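Local coordinates for protein Blo t 1 allergen (Blomia tropicalis, PDB 5JT8) that is a mite allergen, probably a papain-family cysteine protease, seen here as a proenzyme with its inhibitory propeptide still attached, at residues F94-M97 and K98-A101; A190-Y193 and M194-G198. One frame throughout, in Å; residues are numbered along the deposited sequence.

Interaction 1 of 2, residues F94-M97 and K98-A101. With NAG (2-acetamido-2-deoxy-beta-D-glucopyranose), chain D.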
ATOM      1  N   PHE A  94      16.012  -1.308   5.646  1.00 51.92           N
ATOM      2  CA  PHE A  94      15.574  -0.152   6.426  1.00 55.27           C
ATOM      3  C   PHE A  94      16.687   0.879   6.604  1.00 52.07           C
ATOM      4  O   PHE A  94      16.425   2.073   6.758  1.00 51.49           O
ATOM      5  CB  PHE A  94      15.065  -0.591   7.800  1.00 62.31           C
ATOM      6  CG  PHE A  94      14.004  -1.656   7.747  1.00 69.14           C
ATOM      7  CD1 PHE A  94      12.709  -1.351   7.352  1.00 71.72           C
ATOM      8  CD2 PHE A  94      14.300  -2.963   8.103  1.00 72.41           C
ATOM      9  CE1 PHE A  94      11.732  -2.331   7.310  1.00 70.60           C
ATOM     10  CE2 PHE A  94      13.325  -3.950   8.064  1.00 74.69           C
ATOM     11  CZ  PHE A  94      12.040  -3.632   7.671  1.00 75.75           C
ATOM     12  N   THR A  95      17.929   0.414   6.601  1.00 56.80           N
ATOM     13  CA  THR A  95      19.072   1.309   6.662  1.00 52.43           C
ATOM     14  C   THR A  95      19.045   2.221   5.436  1.00 48.38           C
ATOM     15  O   THR A  95      19.192   3.440   5.541  1.00 45.86           O
ATOM     16  CB  THR A  95      20.394   0.522   6.731  1.00 54.54           C
ATOM     17  OG1 THR A  95      20.329  -0.417   7.811  1.00 65.59           O
ATOM     18  CG2 THR A  95      21.563   1.450   6.963  1.00 48.57           C
ATOM     19  N   TYR A  96      18.820   1.616   4.274  1.00 49.19           N
ATOM     20  CA  TYR A  96      18.700   2.359   3.029  1.00 52.54           C
ATOM     21  C   TYR A  96      17.524   3.346   3.084  1.00 50.31           C
ATOM     22  O   TYR A  96      17.654   4.508   2.686  1.00 47.56           O
ATOM     23  CB  TYR A  96      18.546   1.383   1.853  1.00 58.68           C
ATOM     24  CG  TYR A  96      18.154   2.055   0.564  1.00 61.97           C
ATOM     25  CD1 TYR A  96      19.019   2.942  -0.066  1.00 65.99           C
ATOM     26  CD2 TYR A  96      16.916   1.816  -0.019  1.00 59.09           C
ATOM     27  CE1 TYR A  96      18.663   3.572  -1.241  1.00 66.96           C
ATOM     28  CE2 TYR A  96      16.548   2.442  -1.197  1.00 58.96           C
ATOM     29  CZ  TYR A  96      17.426   3.319  -1.802  1.00 61.59           C
ATOM     30  OH  TYR A  96      17.079   3.945  -2.973  1.00 55.36           O
ATOM     31  N   MET A  97      16.386   2.885   3.605  1.00 47.26           N
ATOM     32  CA  MET A  97      15.186   3.718   3.708  1.00 42.04           C
ATOM     33  C   MET A  97      15.339   4.878   4.699  1.00 41.96           C
ATOM     34  O   MET A  97      14.886   5.977   4.422  1.00 42.21           O
ATOM     35  CB  MET A  97      13.988   2.856   4.095  1.00 36.12           C
ATOM     36  CG  MET A  97      13.707   1.762   3.094  1.00 38.98           C
ATOM     37  SD  MET A  97      12.308   0.719   3.533  1.00 51.20           S
ATOM     38  CE  MET A  97      10.948   1.867   3.318  1.00 43.14           C
ATOM     39  N   LYS A  98      15.983   4.645   5.842  1.00 42.19           N
ATOM     40  CA  LYS A  98      16.171   5.720   6.823  1.00 42.37           C
ATOM     41  C   LYS A  98      17.096   6.827   6.316  1.00 42.10           C
ATOM     42  O   LYS A  98      16.890   8.007   6.617  1.00 42.48           O
ATOM     43  CB  LYS A  98      16.724   5.168   8.144  1.00 44.75           C
ATOM     44  CG  LYS A  98      15.698   4.451   9.015  1.00 46.73           C
ATOM     45  CD  LYS A  98      16.407   3.608  10.071  1.00 46.42           C
ATOM     46  CE  LYS A  98      15.422   2.827  10.919  1.00 45.90           C
ATOM     47  NZ  LYS A  98      16.154   1.859  11.796  1.00 55.18           N
ATOM     48  N   MET A  99      18.114   6.444   5.551  1.00 45.25           N
ATOM     49  CA  MET A  99      19.130   7.388   5.089  1.00 49.45           C
ATOM     50  C   MET A  99      18.567   8.494   4.185  1.00 48.76           C
ATOM     51  O   MET A  99      19.072   9.613   4.163  1.00 48.54           O
ATOM     52  CB  MET A  99      20.237   6.616   4.368  1.00 59.86           C
ATOM     53  CG  MET A  99      21.316   7.470   3.736  1.00 65.31           C
ATOM     54  SD  MET A  99      22.632   6.428   3.071  1.00104.19           S
ATOM     55  CE  MET A  99      21.681   5.156   2.238  1.00 68.76           C
ATOM     56  N   GLU A 100      17.500   8.200   3.458  1.00 48.60           N
ATOM     57  CA  GLU A 100      16.962   9.182   2.522  1.00 50.63           C
ATOM     58  C   GLU A 100      15.949  10.164   3.158  1.00 43.44           C
ATOM     59  O   GLU A 100      15.638  11.206   2.593  1.00 41.09           O
ATOM     60  CB  GLU A 100      16.342   8.441   1.342  1.00 58.49           C
ATOM     61  CG  GLU A 100      17.375   7.634   0.539  1.00 68.03           C
ATOM     62  CD  GLU A 100      18.472   8.501  -0.075  1.00 70.37           C
ATOM     63  OE1 GLU A 100      18.148   9.566  -0.660  1.00 67.32           O
ATOM     64  OE2 GLU A 100      19.661   8.131   0.063  1.00 72.86           O
ATOM     65  N   ALA A 101      15.460   9.845   4.346  1.00 36.01           N
ATOM     66  CA  ALA A 101      14.469  10.683   5.011  1.00 34.80           C
ATOM     67  C   ALA A 101      14.974  12.082   5.365  1.00 31.92           C
ATOM     68  O   ALA A 101      16.158  12.268   5.631  1.00 30.33           O
ATOM     69  CB  ALA A 101      13.989   9.986   6.270  1.00 38.41           C
TER
HETATM   70  C1  NAG D 401      21.583  -1.472   2.988  1.00 66.73           C
HETATM   71  C2  NAG D 401      22.789  -2.367   2.641  1.00 72.17           C
HETATM   72  C3  NAG D 401      24.092  -1.741   3.154  1.00 74.85           C
HETATM   73  C4  NAG D 401      24.215  -0.293   2.710  1.00 71.56           C
HETATM   74  C5  NAG D 401      22.966   0.471   3.128  1.00 70.55           C
HETATM   75  C6  NAG D 401      22.982   1.918   2.694  1.00 71.41           C
HETATM   76  C7  NAG D 401      21.947  -4.677   2.567  1.00 79.82           C
HETATM   77  C8  NAG D 401      21.859  -5.982   3.298  1.00 71.51           C
HETATM   78  N2  NAG D 401      22.613  -3.696   3.194  1.00 77.60           N
HETATM   79  O3  NAG D 401      25.205  -2.484   2.663  1.00 78.91           O
HETATM   80  O4  NAG D 401      25.363   0.321   3.292  1.00 70.53           O
HETATM   81  O5  NAG D 401      21.818  -0.142   2.524  1.00 65.20           O
HETATM   82  O6  NAG D 401      22.472   2.079   1.377  1.00 74.83           O
HETATM   83  O7  NAG D 401      21.441  -4.509   1.461  1.00 85.48           O
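Tyr96 and Met99 both carry CG anti to the backbone N (chi1 169° and 176°), which turns the ring and the thioether out along one flank of the helix, where they cross at about a right angle. Met99 runs extended as far as SD and then bends at chi3, swinging its methyl back so that CE comes 4.2 Å from Tyr96 CD1. The approach to the ring is oblique. Met99 CE also lies 3.3 Å from O6 of the N-acetylglucosamine, and that hydroxyl oxygen is at the edge of the Tyr96 ring, near its plane. Tyr96 CB meets the sugar as well, 3.7 Å from its ring oxygen O5. A flexible thioether and a tyrosine suit this place: the methyl touches the hydroxymethyl arm, Tyr96 CB and the ring edge border O5 and O6, and the phenol end points away from the sugar. The sugar is probably carried by Asn93, since Asn93-Phe94-Thr95 fits an N-glycosylation sequon.

The turn beneath is ordinary helix. Lys98 N donates to Phe94 O at 2.8 Å, with an N-H...O angle of 158°, and Met99 N donates to Thr95 O at a longer 3.2 Å. Lys98 then lays its aliphatic chain alongside the Phe94 carbonyl, with CG 3.4 Å from Phe94 O, so the methylenes cover the backbone while the ammonium end makes a cation-pi contact with Tyr233.

Asn93, just before the helix, accepts from Tyr96 N of the first turn through OD1. On other flanks Met97 meets Tyr186 and Tyr327, and Phe94 touches Thr279 and Tyr327. Tyr96 packs edge-to-face with Tyr186, while Met97 O accepts a weak bond from Gln230; helix 94-100 is thereby laid against the loop leading into helix 187-196 and the end of strand 227-230.

Interaction 2 of 2, residues A190-Y193 and M194-G198; sequences AFKY and MIRTG
The chain from Ala190 to Arg196 is regular helix, held by successive i+4 bonds such as Arg196 N to Lys192 O (3.0 Å), until Thr197 leaves helical phi/psi and Tyr193 O receives both Thr197 N (2.9 Å) and Gly198 N (3.0 Å). Gly198 N lies in the Tyr193 carbonyl plane, whereas Thr197 N is tilted 27° from it. Gly198 turns the chain away with a positive phi of 79°, easily reached without a side chain.

Tyr193 has CG anti to the backbone N (chi1 -177°), which takes its ring along the helix beneath Thr197. Thr197 CB stands over one face, 3.9 Å from the Tyr193 ring centroid, in a CH-pi contact, and its methyl CG2 reaches on toward the phenol oxygen. A beta-branched residue suits this spot, covering the ring with its own short stem. The phenol OH is hydrogen-bonded to Glu164 of helix 162-168.

On another flank Lys192 and Arg196 run side by side. Lys192 CD lies over one face of the guanidinium, 3.3 Å from Arg196 NH1, so lysine's methylenes pack on the flat cation. A bend at chi3 carries NZ onward, and a water in the guanidinium plane accepts from both Lys192 NZ (2.8 Å) and Arg196 NH2, probably easing the proximity of like charges. Glu189 adds a salt bridge to NZ.

On the buried flank Phe191 CD1 is 3.9 Å from Met194 CE, an apolar touch, and Met194 SD lies obliquely 5.4 Å from the Phe191 ring centroid, a Met-aromatic contact.

Phe191 and Met194 both pack on Ala142 of helix 139-154, and Tyr193 packs on Leu165. Such helix packing is typical of the mainly helical domain of papain-like proteases, whose long central helix here follows Cys137, probably the catalytic cysteine.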
ATOM      1  N   ALA A 190      10.496   4.279  -7.115  1.00 29.51           N
ATOM      2  CA  ALA A 190       9.471   4.370  -8.147  1.00 26.54           C
ATOM      3  C   ALA A 190       9.264   5.813  -8.612  1.00 32.50           C
ATOM      4  O   ALA A 190       9.177   6.078  -9.812  1.00 28.51           O
ATOM      5  CB  ALA A 190       8.151   3.771  -7.634  1.00 26.99           C
ATOM      6  N   PHE A 191       9.167   6.747  -7.658  1.00 30.12           N
ATOM      7  CA  PHE A 191       9.039   8.161  -7.999  1.00 27.74           C
ATOM      8  C   PHE A 191      10.251   8.637  -8.776  1.00 30.39           C
ATOM      9  O   PHE A 191      10.118   9.417  -9.710  1.00 30.97           O
ATOM     10  CB  PHE A 191       8.874   9.015  -6.745  1.00 26.90           C
ATOM     11  CG  PHE A 191       7.535   8.891  -6.108  1.00 25.41           C
ATOM     12  CD1 PHE A 191       6.376   9.019  -6.872  1.00 26.10           C
ATOM     13  CD2 PHE A 191       7.427   8.616  -4.759  1.00 21.72           C
ATOM     14  CE1 PHE A 191       5.135   8.893  -6.287  1.00 25.66           C
ATOM     15  CE2 PHE A 191       6.186   8.491  -4.156  1.00 29.41           C
ATOM     16  CZ  PHE A 191       5.037   8.632  -4.915  1.00 23.62           C
ATOM     17  N   LYS A 192      11.436   8.174  -8.366  1.00 25.55           N
ATOM     18  CA  LYS A 192      12.677   8.485  -9.083  1.00 24.12           C
ATOM     19  C   LYS A 192      12.535   8.128 -10.568  1.00 26.83           C
ATOM     20  O   LYS A 192      12.934   8.883 -11.458  1.00 29.83           O
ATOM     21  CB  LYS A 192      13.853   7.730  -8.456  1.00 36.12           C
ATOM     22  CG  LYS A 192      15.181   7.885  -9.174  1.00 43.19           C
ATOM     23  CD  LYS A 192      16.291   7.060  -8.504  1.00 45.38           C
ATOM     24  CE  LYS A 192      16.572   7.560  -7.089  1.00 44.11           C
ATOM     25  NZ  LYS A 192      17.538   6.673  -6.374  1.00 51.58           N
ATOM     26  N   TYR A 193      11.960   6.961 -10.825  1.00 26.21           N
ATOM     27  CA  TYR A 193      11.750   6.499 -12.181  1.00 30.02           C
ATOM     28  C   TYR A 193      10.728   7.398 -12.884  1.00 27.12           C
ATOM     29  O   TYR A 193      10.842   7.695 -14.069  1.00 28.27           O
ATOM     30  CB  TYR A 193      11.293   5.044 -12.168  1.00 29.98           C
ATOM     31  CG  TYR A 193      11.128   4.459 -13.537  1.00 34.84           C
ATOM     32  CD1 TYR A 193       9.922   4.585 -14.220  1.00 32.61           C
ATOM     33  CD2 TYR A 193      12.178   3.776 -14.154  1.00 34.88           C
ATOM     34  CE1 TYR A 193       9.764   4.066 -15.481  1.00 33.50           C
ATOM     35  CE2 TYR A 193      12.028   3.240 -15.421  1.00 33.16           C
ATOM     36  CZ  TYR A 193      10.816   3.382 -16.076  1.00 33.16           C
ATOM     37  OH  TYR A 193      10.647   2.856 -17.329  1.00 36.12           O
ATOM     38  N   MET A 194       9.743   7.853 -12.131  1.00 25.88           N
ATOM     39  CA  MET A 194       8.717   8.722 -12.680  1.00 30.62           C
ATOM     40  C   MET A 194       9.287  10.088 -13.068  1.00 34.16           C
ATOM     41  O   MET A 194       8.799  10.735 -13.986  1.00 35.20           O
ATOM     42  CB  MET A 194       7.581   8.872 -11.672  1.00 29.17           C
ATOM     43  CG  MET A 194       6.681   7.659 -11.630  1.00 31.40           C
ATOM     44  SD  MET A 194       5.179   8.076 -10.746  1.00 41.30           S
ATOM     45  CE  MET A 194       5.015   6.633  -9.698  1.00 48.07           C
ATOM     46  N   ILE A 195      10.346  10.507 -12.387  1.00 28.84           N
ATOM     47  CA  ILE A 195      11.035  11.743 -12.745  1.00 24.78           C
ATOM     48  C   ILE A 195      11.893  11.567 -13.979  1.00 30.91           C
ATOM     49  O   ILE A 195      11.771  12.312 -14.956  1.00 39.69           O
ATOM     50  CB  ILE A 195      11.932  12.242 -11.586  1.00 32.98           C
ATOM     51  CG1 ILE A 195      11.075  12.731 -10.418  1.00 26.20           C
ATOM     52  CG2 ILE A 195      12.869  13.359 -12.052  1.00 28.90           C
ATOM     53  CD1 ILE A 195      11.852  12.812  -9.123  1.00 33.56           C
ATOM     54  N   ARG A 196      12.774  10.578 -13.946  1.00 27.07           N
ATOM     55  CA  ARG A 196      13.799  10.491 -14.974  1.00 28.60           C
ATOM     56  C   ARG A 196      13.269   9.939 -16.288  1.00 30.86           C
ATOM     57  O   ARG A 196      13.774  10.274 -17.362  1.00 38.24           O
ATOM     58  CB  ARG A 196      14.960   9.637 -14.467  1.00 44.01           C
ATOM     59  CG  ARG A 196      15.638  10.220 -13.236  1.00 48.67           C
ATOM     60  CD  ARG A 196      16.709   9.288 -12.686  1.00 54.09           C
ATOM     61  NE  ARG A 196      17.259   9.787 -11.428  1.00 58.53           N
ATOM     62  CZ  ARG A 196      18.066   9.094 -10.628  1.00 60.81           C
ATOM     63  NH1 ARG A 196      18.429   7.855 -10.947  1.00 66.86           N
ATOM     64  NH2 ARG A 196      18.506   9.639  -9.503  1.00 56.52           N
ATOM     65  N   THR A 197      12.249   9.092 -16.210  1.00 33.15           N
ATOM     66  CA  THR A 197      11.774   8.345 -17.387  1.00 35.42           C
ATOM     67  C   THR A 197      10.282   8.565 -17.642  1.00 34.41           C
ATOM     68  O   THR A 197       9.851   8.695 -18.779  1.00 34.82           O
ATOM     69  CB  THR A 197      12.029   6.835 -17.212  1.00 36.16           C
ATOM     70  OG1 THR A 197      13.422   6.618 -16.959  1.00 38.51           O
ATOM     71  CG2 THR A 197      11.597   6.030 -18.458  1.00 41.21           C
ATOM     72  N   GLY A 198       9.505   8.625 -16.563  1.00 35.74           N
ATOM     73  CA  GLY A 198       8.054   8.684 -16.646  1.00 35.44           C
ATOM     74  C   GLY A 198       7.420   7.328 -16.909  1.00 32.50           C
ATOM     75  O   GLY A 198       8.081   6.410 -17.376  1.00 34.57           O
TER
HETATM   76  O   HOH W   1      19.938   7.621  -7.530  1.00 44.53           O

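In the fold
Each interaction spans about two turns of one helix, interaction 1 on helix 94-100 and interaction 2 on helix 187-196, with centres about 19 Å apart and nearest atoms about 4 Å apart without touching. Each is partly buried, but interaction 2 has the greater share of buried residues, its apolar flank facing helix 139-154. Both pair an aromatic ring with a methionine: in the first the pair borders a sugar at the surface, in the second it is buried, and a water-bridged cation pair is added on the exposed side. Strand 227-230 is shared, Gln230 bonding to interaction 1 and Tyr228 touching interaction 2; Tyr186, which contacts interaction 1, immediately precedes helix 187-196.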